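Local atomic coordinates of Endonuclease/exonuclease/phosphatase (Beutenbergia cavernae DSM 12333, PDB entry 4RUW), a protein that belongs to the endonuclease/exonuclease/phosphatase family, joining a DNase I-like fold that holds a zinc ion to an immunoglobulin-like C-terminal domain. Residues D265-P277 and S397-W409. Sequence-based numbering, arbitrary orientation. Where two conformers were deposited one is given.
Sequences DTWRQVNDPGAGP and SGTSRDRCTVETW. With GOL (glycerol), chain D.
At the interface of the DNase I-like and immunoglobulin-like parts of the chain, the loop 399-404, leading into edge strand 405-410, runs past helix 266-270 and the 3-10 turn that follows. R403 lies outstretched beside residues 268-270. Its CG stands anti to the backbone N (chi1 -177°), and the straight chain brings NE to Q269 O, 3.0 Å away, while V270 O sits 3.0 Å above the centre of the guanidinium plane. A water joins R403 NH2 to Q269 O as well, and a glycerol spans R403 NH1 and D272 OD2. The D272 carboxylate turns the anti lone pair of OD1 to R403 N (2.9 Å). Backbone bonds flank this grip: C404 N to R268 O (3.0 Å) and G274 N to R401 O (2.9 Å). P273 packs its ring carbons on the loop, CG 3.3 Å from S400 O. C404, the disulfide partner of C366, was modelled in two conformers; in one its SG lies against CG and CD of R268. R268 NH2 donates a hydrogen bond to N368 OD1, and a water links R268 NE to D402 O. The main-chain carbonyls of R268 and Q269 thus meet N-H groups of the immunoglobulin-like part, and the partial negative charge of Q269 O and V270 O probably helps to hold the R403 cation.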
ATOM      1  N   ASP A 265      -2.086  -3.049  -5.808  1.00 11.39           N
ATOM      2  CA  ASP A 265      -2.607  -3.025  -4.454  1.00 11.56           C
ATOM      3  C   ASP A 265      -2.848  -4.481  -4.076  1.00 11.11           C
ATOM      4  O   ASP A 265      -3.807  -5.100  -4.543  1.00 11.87           O
ATOM      5  CB  ASP A 265      -3.909  -2.219  -4.483  1.00 12.24           C
ATOM      6  CG  ASP A 265      -4.606  -2.119  -3.132  1.00 12.02           C
ATOM      7  OD1 ASP A 265      -4.310  -2.892  -2.189  1.00 13.17           O
ATOM      8  OD2 ASP A 265      -5.503  -1.253  -3.041  1.00 13.56           O
ATOM      9  N   THR A 266      -1.957  -5.044  -3.264  1.00 11.06           N
ATOM     10  CA  THR A 266      -1.957  -6.491  -3.106  1.00 11.25           C
ATOM     11  C   THR A 266      -3.232  -7.014  -2.442  1.00 11.13           C
ATOM     12  O   THR A 266      -3.776  -8.022  -2.878  1.00 11.91           O
ATOM     13  CB  THR A 266      -0.694  -7.017  -2.391  1.00 11.91           C
ATOM     14  OG1 THR A 266      -0.623  -6.497  -1.060  1.00 12.27           O
ATOM     15  CG2 THR A 266       0.572  -6.636  -3.184  1.00 12.45           C
ATOM     16  N   TRP A 267      -3.725  -6.306  -1.425  1.00 10.97           N
ATOM     17  CA  TRP A 267      -4.957  -6.721  -0.770  1.00 11.07           C
ATOM     18  C   TRP A 267      -6.080  -6.907  -1.783  1.00 11.04           C
ATOM     19  O   TRP A 267      -6.797  -7.910  -1.775  1.00 12.10           O
ATOM     20  CB  TRP A 267      -5.386  -5.679   0.265  1.00 11.39           C
ATOM     21  CG  TRP A 267      -6.653  -6.091   0.972  1.00 10.80           C
ATOM     22  CD1 TRP A 267      -7.945  -5.837   0.579  1.00 10.86           C
ATOM     23  CD2 TRP A 267      -6.743  -6.863   2.179  1.00 11.07           C
ATOM     24  NE1 TRP A 267      -8.826  -6.398   1.480  1.00 11.41           N
ATOM     25  CE2 TRP A 267      -8.115  -7.031   2.463  1.00 10.91           C
ATOM     26  CE3 TRP A 267      -5.794  -7.411   3.048  1.00 11.64           C
ATOM     27  CZ2 TRP A 267      -8.556  -7.745   3.576  1.00 11.30           C
ATOM     28  CZ3 TRP A 267      -6.240  -8.103   4.158  1.00 12.59           C
ATOM     29  CH2 TRP A 267      -7.603  -8.262   4.415  1.00 12.06           C
ATOM     30  N   ARG A 268      -6.227  -5.925  -2.664  1.00 11.06           N
ATOM     31  CA  ARG A 268      -7.331  -5.878  -3.598  1.00 12.54           C
ATOM     32  C   ARG A 268      -7.240  -6.953  -4.686  1.00 13.07           C
ATOM     33  O   ARG A 268      -8.232  -7.247  -5.345  1.00 13.94           O
ATOM     34  CB  ARG A 268      -7.337  -4.477  -4.195  1.00 16.68           C
ATOM     35  CG  ARG A 268      -8.515  -4.089  -5.007  1.00 19.63           C
ATOM     36  CD  ARG A 268      -8.338  -2.636  -5.420  1.00 21.71           C
ATOM     37  NE  ARG A 268      -9.567  -2.130  -5.983  1.00 23.57           N
ATOM     38  CZ  ARG A 268      -9.839  -0.843  -6.134  1.00 19.85           C
ATOM     39  NH1 ARG A 268      -8.944   0.086  -5.787  1.00 19.02           N
ATOM     40  NH2 ARG A 268     -11.002  -0.496  -6.661  1.00 22.84           N
ATOM     41  N   GLN A 269      -6.065  -7.551  -4.873  1.00 12.43           N
ATOM     42  CA  GLN A 269      -5.925  -8.646  -5.830  1.00 13.51           C
ATOM     43  C   GLN A 269      -6.578  -9.922  -5.308  1.00 12.72           C
ATOM     44  O   GLN A 269      -7.103 -10.710  -6.093  1.00 15.01           O
ATOM     45  CB  GLN A 269      -4.453  -8.948  -6.134  1.00 13.52           C
ATOM     46  CG  GLN A 269      -3.603  -7.765  -6.551  1.00 14.48           C
ATOM     47  CD  GLN A 269      -4.194  -6.986  -7.704  1.00 14.59           C
ATOM     48  OE1 GLN A 269      -4.355  -7.505  -8.805  1.00 16.29           O
ATOM     49  NE2 GLN A 269      -4.512  -5.720  -7.455  1.00 16.26           N
ATOM     50  N   VAL A 270      -6.526 -10.133  -3.991  1.00 11.77           N
ATOM     51  CA  VAL A 270      -6.920 -11.416  -3.416  1.00 11.77           C
ATOM     52  C   VAL A 270      -8.126 -11.353  -2.488  1.00 11.77           C
ATOM     53  O   VAL A 270      -8.713 -12.389  -2.188  1.00 13.31           O
ATOM     54  CB  VAL A 270      -5.756 -12.113  -2.660  1.00 12.96           C
ATOM     55  CG1 VAL A 270      -4.712 -12.641  -3.633  1.00 15.86           C
ATOM     56  CG2 VAL A 270      -5.149 -11.197  -1.603  1.00 13.50           C
ATOM     57  N   ASN A 271      -8.493 -10.161  -2.020  1.00 11.61           N
ATOM     58  CA  ASN A 271      -9.563  -9.995  -1.033  1.00 11.77           C
ATOM     59  C   ASN A 271     -10.478  -8.856  -1.447  1.00 11.64           C
ATOM     60  O   ASN A 271     -10.086  -7.987  -2.224  1.00 12.59           O
ATOM     61  CB  ASN A 271      -8.986  -9.626   0.338  1.00 12.43           C
ATOM     62  CG  ASN A 271      -8.142 -10.731   0.958  1.00 12.74           C
ATOM     63  OD1 ASN A 271      -8.432 -11.914   0.821  1.00 14.31           O
ATOM     64  ND2 ASN A 271      -7.097 -10.336   1.678  1.00 13.01           N
ATOM     65  N   ASP A 272     -11.690  -8.831  -0.909  1.00 11.73           N
ATOM     66  CA  ASP A 272     -12.522  -7.638  -1.012  1.00 12.17           C
ATOM     67  C   ASP A 272     -11.921  -6.534  -0.143  1.00 11.50           C
ATOM     68  O   ASP A 272     -11.728  -6.730   1.057  1.00 11.82           O
ATOM     69  CB  ASP A 272     -13.950  -7.912  -0.518  1.00 13.24           C
ATOM     70  CG  ASP A 272     -14.734  -8.816  -1.433  1.00 15.99           C
ATOM     71  OD1 ASP A 272     -14.558  -8.738  -2.666  1.00 15.54           O
ATOM     72  OD2 ASP A 272     -15.554  -9.598  -0.905  1.00 20.58           O
ATOM     73  N   PRO A 273     -11.645  -5.362  -0.734  1.00 11.30           N
ATOM     74  CA  PRO A 273     -11.226  -4.214   0.079  1.00 11.53           C
ATOM     75  C   PRO A 273     -12.167  -3.945   1.256  1.00 12.05           C
ATOM     76  O   PRO A 273     -11.684  -3.623   2.343  1.00 12.41           O
ATOM     77  CB  PRO A 273     -11.238  -3.065  -0.931  1.00 12.36           C
ATOM     78  CG  PRO A 273     -10.819  -3.751  -2.221  1.00 12.39           C
ATOM     79  CD  PRO A 273     -11.580  -5.062  -2.176  1.00 12.17           C
ATOM     80  N   GLY A 274     -13.475  -4.099   1.058  1.00 11.61           N
ATOM     81  CA  GLY A 274     -14.435  -3.804   2.107  1.00 13.59           C
ATOM     82  C   GLY A 274     -14.354  -4.746   3.292  1.00 13.33           C
ATOM     83  O   GLY A 274     -14.905  -4.443   4.356  1.00 15.25           O
ATOM     84  N   ALA A 275     -13.670  -5.876   3.122  1.00 13.20           N
ATOM     85  CA  ALA A 275     -13.462  -6.823   4.217  1.00 13.59           C
ATOM     86  C   ALA A 275     -12.198  -6.498   5.007  1.00 13.51           C
ATOM     87  O   ALA A 275     -11.912  -7.136   6.022  1.00 15.62           O
ATOM     88  CB  ALA A 275     -13.391  -8.245   3.687  1.00 14.65           C
ATOM     89  N   GLY A 276     -11.436  -5.509   4.549  1.00 12.96           N
ATOM     90  CA  GLY A 276     -10.187  -5.185   5.208  1.00 13.68           C
ATOM     91  C   GLY A 276      -9.941  -3.725   5.540  1.00 12.39           C
ATOM     92  O   GLY A 276      -8.862  -3.208   5.248  1.00 12.23           O
ATOM     93  N   PRO A 277     -10.910  -3.050   6.188  1.00 12.29           N
ATOM     94  CA  PRO A 277     -10.571  -1.717   6.687  1.00 12.48           C
ATOM     95  C   PRO A 277      -9.450  -1.863   7.709  1.00 12.04           C
ATOM     96  O   PRO A 277      -9.308  -2.922   8.328  1.00 13.09           O
ATOM     97  CB  PRO A 277     -11.870  -1.255   7.351  1.00 14.24           C
ATOM     98  CG  PRO A 277     -12.522  -2.532   7.801  1.00 15.14           C
ATOM     99  CD  PRO A 277     -12.192  -3.540   6.733  1.00 13.87           C
ATOM    100  N   SER A 397     -16.624  -5.575 -12.317  1.00 17.82           N
ATOM    101  CA  SER A 397     -17.788  -4.770 -11.972  1.00 19.16           C
ATOM    102  C   SER A 397     -17.841  -4.588 -10.457  1.00 19.06           C
ATOM    103  O   SER A 397     -16.845  -4.796  -9.774  1.00 23.95           O
ATOM    104  CB  SER A 397     -19.070  -5.402 -12.509  1.00 23.28           C
ATOM    105  OG  SER A 397     -19.201  -6.732 -12.064  1.00 25.71           O
ATOM    106  N   GLY A 398     -18.984  -4.170  -9.932  1.00 17.52           N
ATOM    107  CA  GLY A 398     -19.120  -3.981  -8.496  1.00 16.95           C
ATOM    108  C   GLY A 398     -18.688  -2.591  -8.074  1.00 16.11           C
ATOM    109  O   GLY A 398     -18.981  -1.623  -8.766  1.00 18.03           O
ATOM    110  N   THR A 399     -18.021  -2.478  -6.931  1.00 15.03           N
ATOM    111  CA  THR A 399     -17.541  -1.175  -6.463  1.00 14.74           C
ATOM    112  C   THR A 399     -16.116  -1.309  -5.952  1.00 14.13           C
ATOM    113  O   THR A 399     -15.545  -2.400  -5.953  1.00 14.42           O
ATOM    114  CB  THR A 399     -18.396  -0.594  -5.313  1.00 16.12           C
ATOM    115  OG1 THR A 399     -18.107  -1.299  -4.100  1.00 16.90           O
ATOM    116  CG2 THR A 399     -19.890  -0.663  -5.624  1.00 16.75           C
ATOM    117  N   SER A 400     -15.543  -0.206  -5.482  1.00 13.70           N
ATOM    118  CA  SER A 400     -14.209  -0.246  -4.901  1.00 13.93           C
ATOM    119  C   SER A 400     -14.107  -1.145  -3.666  1.00 12.81           C
ATOM    120  O   SER A 400     -13.010  -1.497  -3.246  1.00 13.61           O
ATOM    121  CB  SER A 400     -13.739   1.164  -4.548  1.00 15.01           C
ATOM    122  OG  SER A 400     -14.474   1.696  -3.458  1.00 15.38           O
ATOM    123  N   ARG A 401     -15.239  -1.509  -3.076  1.00 12.26           N
ATOM    124  CA  ARG A 401     -15.225  -2.423  -1.931  1.00 12.45           C
ATOM    125  C   ARG A 401     -14.995  -3.882  -2.322  1.00 13.06           C
ATOM    126  O   ARG A 401     -14.768  -4.727  -1.455  1.00 13.47           O
ATOM    127  CB  ARG A 401     -16.516  -2.303  -1.127  1.00 13.63           C
ATOM    128  CG  ARG A 401     -16.682  -0.953  -0.460  1.00 13.13           C
ATOM    129  CD  ARG A 401     -17.940  -0.921   0.373  1.00 14.04           C
ATOM    130  NE  ARG A 401     -18.124   0.376   1.006  1.00 14.12           N
ATOM    131  CZ  ARG A 401     -19.177   0.695   1.748  1.00 14.51           C
ATOM    132  NH1 ARG A 401     -20.145  -0.193   1.934  1.00 16.22           N
ATOM    133  NH2 ARG A 401     -19.264   1.896   2.298  1.00 15.00           N
ATOM    134  N   ASP A 402     -15.051  -4.171  -3.620  1.00 12.95           N
ATOM    135  CA  ASP A 402     -14.961  -5.538  -4.115  1.00 14.01           C
ATOM    136  C   ASP A 402     -13.603  -5.836  -4.730  1.00 13.64           C
ATOM    137  O   ASP A 402     -12.961  -4.962  -5.322  1.00 14.77           O
ATOM    138  CB  ASP A 402     -16.055  -5.797  -5.152  1.00 15.44           C
ATOM    139  CG  ASP A 402     -17.437  -5.500  -4.627  1.00 18.67           C
ATOM    140  OD1 ASP A 402     -17.698  -5.785  -3.440  1.00 20.65           O
ATOM    141  OD2 ASP A 402     -18.253  -4.960  -5.401  1.00 20.78           O
ATOM    142  N   ARG A 403     -13.189  -7.089  -4.595  1.00 14.15           N
ATOM    143  CA  ARG A 403     -11.936  -7.596  -5.125  1.00 14.33           C
ATOM    144  C   ARG A 403     -11.826  -7.339  -6.628  1.00 14.26           C
ATOM    145  O   ARG A 403     -12.820  -7.426  -7.344  1.00 16.41           O
ATOM    146  CB  ARG A 403     -11.905  -9.100  -4.841  1.00 14.88           C
ATOM    147  CG  ARG A 403     -10.653  -9.835  -5.239  1.00 14.84           C
ATOM    148  CD  ARG A 403     -10.770 -11.284  -4.816  1.00 14.55           C
ATOM    149  NE  ARG A 403      -9.621 -12.052  -5.275  1.00 14.74           N
ATOM    150  CZ  ARG A 403      -9.447 -13.349  -5.055  1.00 14.83           C
ATOM    151  NH1 ARG A 403     -10.362 -14.035  -4.384  1.00 16.93           N
ATOM    152  NH2 ARG A 403      -8.363 -13.956  -5.514  1.00 16.48           N
ATOM    153  N   CYS A 404     -10.607  -7.028  -7.086  0.54 14.13           N
ATOM    154  CA  CYS A 404     -10.281  -6.887  -8.515  0.54 14.72           C
ATOM    155  C   CYS A 404     -10.438  -8.215  -9.256  0.54 13.24           C
ATOM    156  O   CYS A 404     -10.510  -9.279  -8.639  0.54 13.09           O
ATOM    157  CB  CYS A 404      -8.829  -6.414  -8.712  0.54 17.66           C
ATOM    158  SG  CYS A 404      -8.427  -4.677  -8.345  0.54 20.05           S
ATOM    159  N   THR A 405     -10.465  -8.155 -10.583  1.00 12.81           N
ATOM    160  CA  THR A 405     -10.514  -9.368 -11.380  1.00 13.91           C
ATOM    161  C   THR A 405      -9.163  -9.642 -12.014  1.00 13.71           C
ATOM    162  O   THR A 405      -8.702  -8.869 -12.866  1.00 15.95           O
ATOM    163  CB  THR A 405     -11.579  -9.253 -12.476  1.00 15.89           C
ATOM    164  OG1 THR A 405     -12.831  -8.890 -11.878  1.00 17.18           O
ATOM    165  CG2 THR A 405     -11.741 -10.565 -13.214  1.00 17.44           C
ATOM    166  N   VAL A 406      -8.533 -10.739 -11.594  1.00 13.36           N
ATOM    167  CA  VAL A 406      -7.195 -11.091 -12.050  1.00 15.03           C
ATOM    168  C   VAL A 406      -7.227 -12.454 -12.733  1.00 15.00           C
ATOM    169  O   VAL A 406      -7.660 -13.444 -12.140  1.00 15.59           O
ATOM    170  CB  VAL A 406      -6.193 -11.137 -10.885  1.00 16.39           C
ATOM    171  CG1 VAL A 406      -4.777 -11.322 -11.409  1.00 18.66           C
ATOM    172  CG2 VAL A 406      -6.282  -9.868 -10.053  1.00 17.32           C
ATOM    173  N   GLU A 407      -6.802 -12.496 -13.993  1.00 16.79           N
ATOM    174  CA  GLU A 407      -6.720 -13.744 -14.748  1.00 17.49           C
ATOM    175  C   GLU A 407      -5.296 -13.974 -15.190  1.00 16.71           C
ATOM    176  O   GLU A 407      -4.600 -13.032 -15.562  1.00 16.19           O
ATOM    177  CB  GLU A 407      -7.609 -13.712 -15.992  1.00 21.47           C
ATOM    178  CG  GLU A 407      -9.090 -13.809 -15.706  1.00 23.61           C
ATOM    179  CD  GLU A 407      -9.905 -14.093 -16.955  1.00 26.21           C
ATOM    180  OE1 GLU A 407     -11.129 -13.866 -16.918  1.00 28.61           O
ATOM    181  OE2 GLU A 407      -9.321 -14.539 -17.971  1.00 26.86           O
ATOM    182  N   THR A 408      -4.881 -15.233 -15.165  1.00 17.79           N
ATOM    183  CA  THR A 408      -3.552 -15.633 -15.576  1.00 18.44           C
ATOM    184  C   THR A 408      -3.703 -16.801 -16.538  1.00 16.58           C
ATOM    185  O   THR A 408      -4.480 -17.717 -16.283  1.00 18.45           O
ATOM    186  CB  THR A 408      -2.734 -16.083 -14.353  1.00 23.16           C
ATOM    187  OG1 THR A 408      -2.629 -14.997 -13.429  1.00 27.23           O
ATOM    188  CG2 THR A 408      -1.353 -16.529 -14.760  1.00 24.68           C
ATOM    189  N   TRP A 409      -2.979 -16.766 -17.648  1.00 15.08           N
ATOM    190  CA  TRP A 409      -3.094 -17.829 -18.631  1.00 14.80           C
ATOM    191  C   TRP A 409      -1.794 -17.966 -19.409  1.00 16.01           C
ATOM    192  O   TRP A 409      -0.900 -17.128 -19.291  1.00 16.42           O
ATOM    193  CB  TRP A 409      -4.292 -17.581 -19.561  1.00 15.13           C
ATOM    194  CG  TRP A 409      -4.113 -16.447 -20.542  1.00 15.14           C
ATOM    195  CD1 TRP A 409      -3.833 -16.562 -21.874  1.00 16.20           C
ATOM    196  CD2 TRP A 409      -4.207 -15.037 -20.272  1.00 15.76           C
ATOM    197  NE1 TRP A 409      -3.748 -15.320 -22.449  1.00 16.61           N
ATOM    198  CE2 TRP A 409      -3.974 -14.367 -21.492  1.00 15.76           C
ATOM    199  CE3 TRP A 409      -4.471 -14.280 -19.128  1.00 16.04           C
ATOM    200  CZ2 TRP A 409      -3.986 -12.978 -21.599  1.00 16.06           C
ATOM    201  CZ3 TRP A 409      -4.482 -12.895 -19.238  1.00 16.91           C
ATOM    202  CH2 TRP A 409      -4.241 -12.260 -20.468  1.00 17.22           C
TER
HETATM  203  C1  GOL D 503     -15.920 -12.661  -1.332  1.00 32.72           C
HETATM  204  O1  GOL D 503     -16.656 -11.754  -2.114  0.69 33.57           O
HETATM  205  C2  GOL D 503     -14.711 -13.297  -2.009  1.00 31.09           C
HETATM  206  O2  GOL D 503     -14.384 -14.413  -1.192  0.76 32.77           O
HETATM  207  C3  GOL D 503     -13.479 -12.371  -2.122  1.00 28.62           C
HETATM  208  O3  GOL D 503     -12.238 -13.085  -2.301  1.00 27.17           O
HETATM  209  O   HOH W   1     -11.543  -3.594  -7.089  1.00 34.89           O
HETATM  210  O   HOH W   2      -6.594 -12.989  -7.723  1.00 25.78           O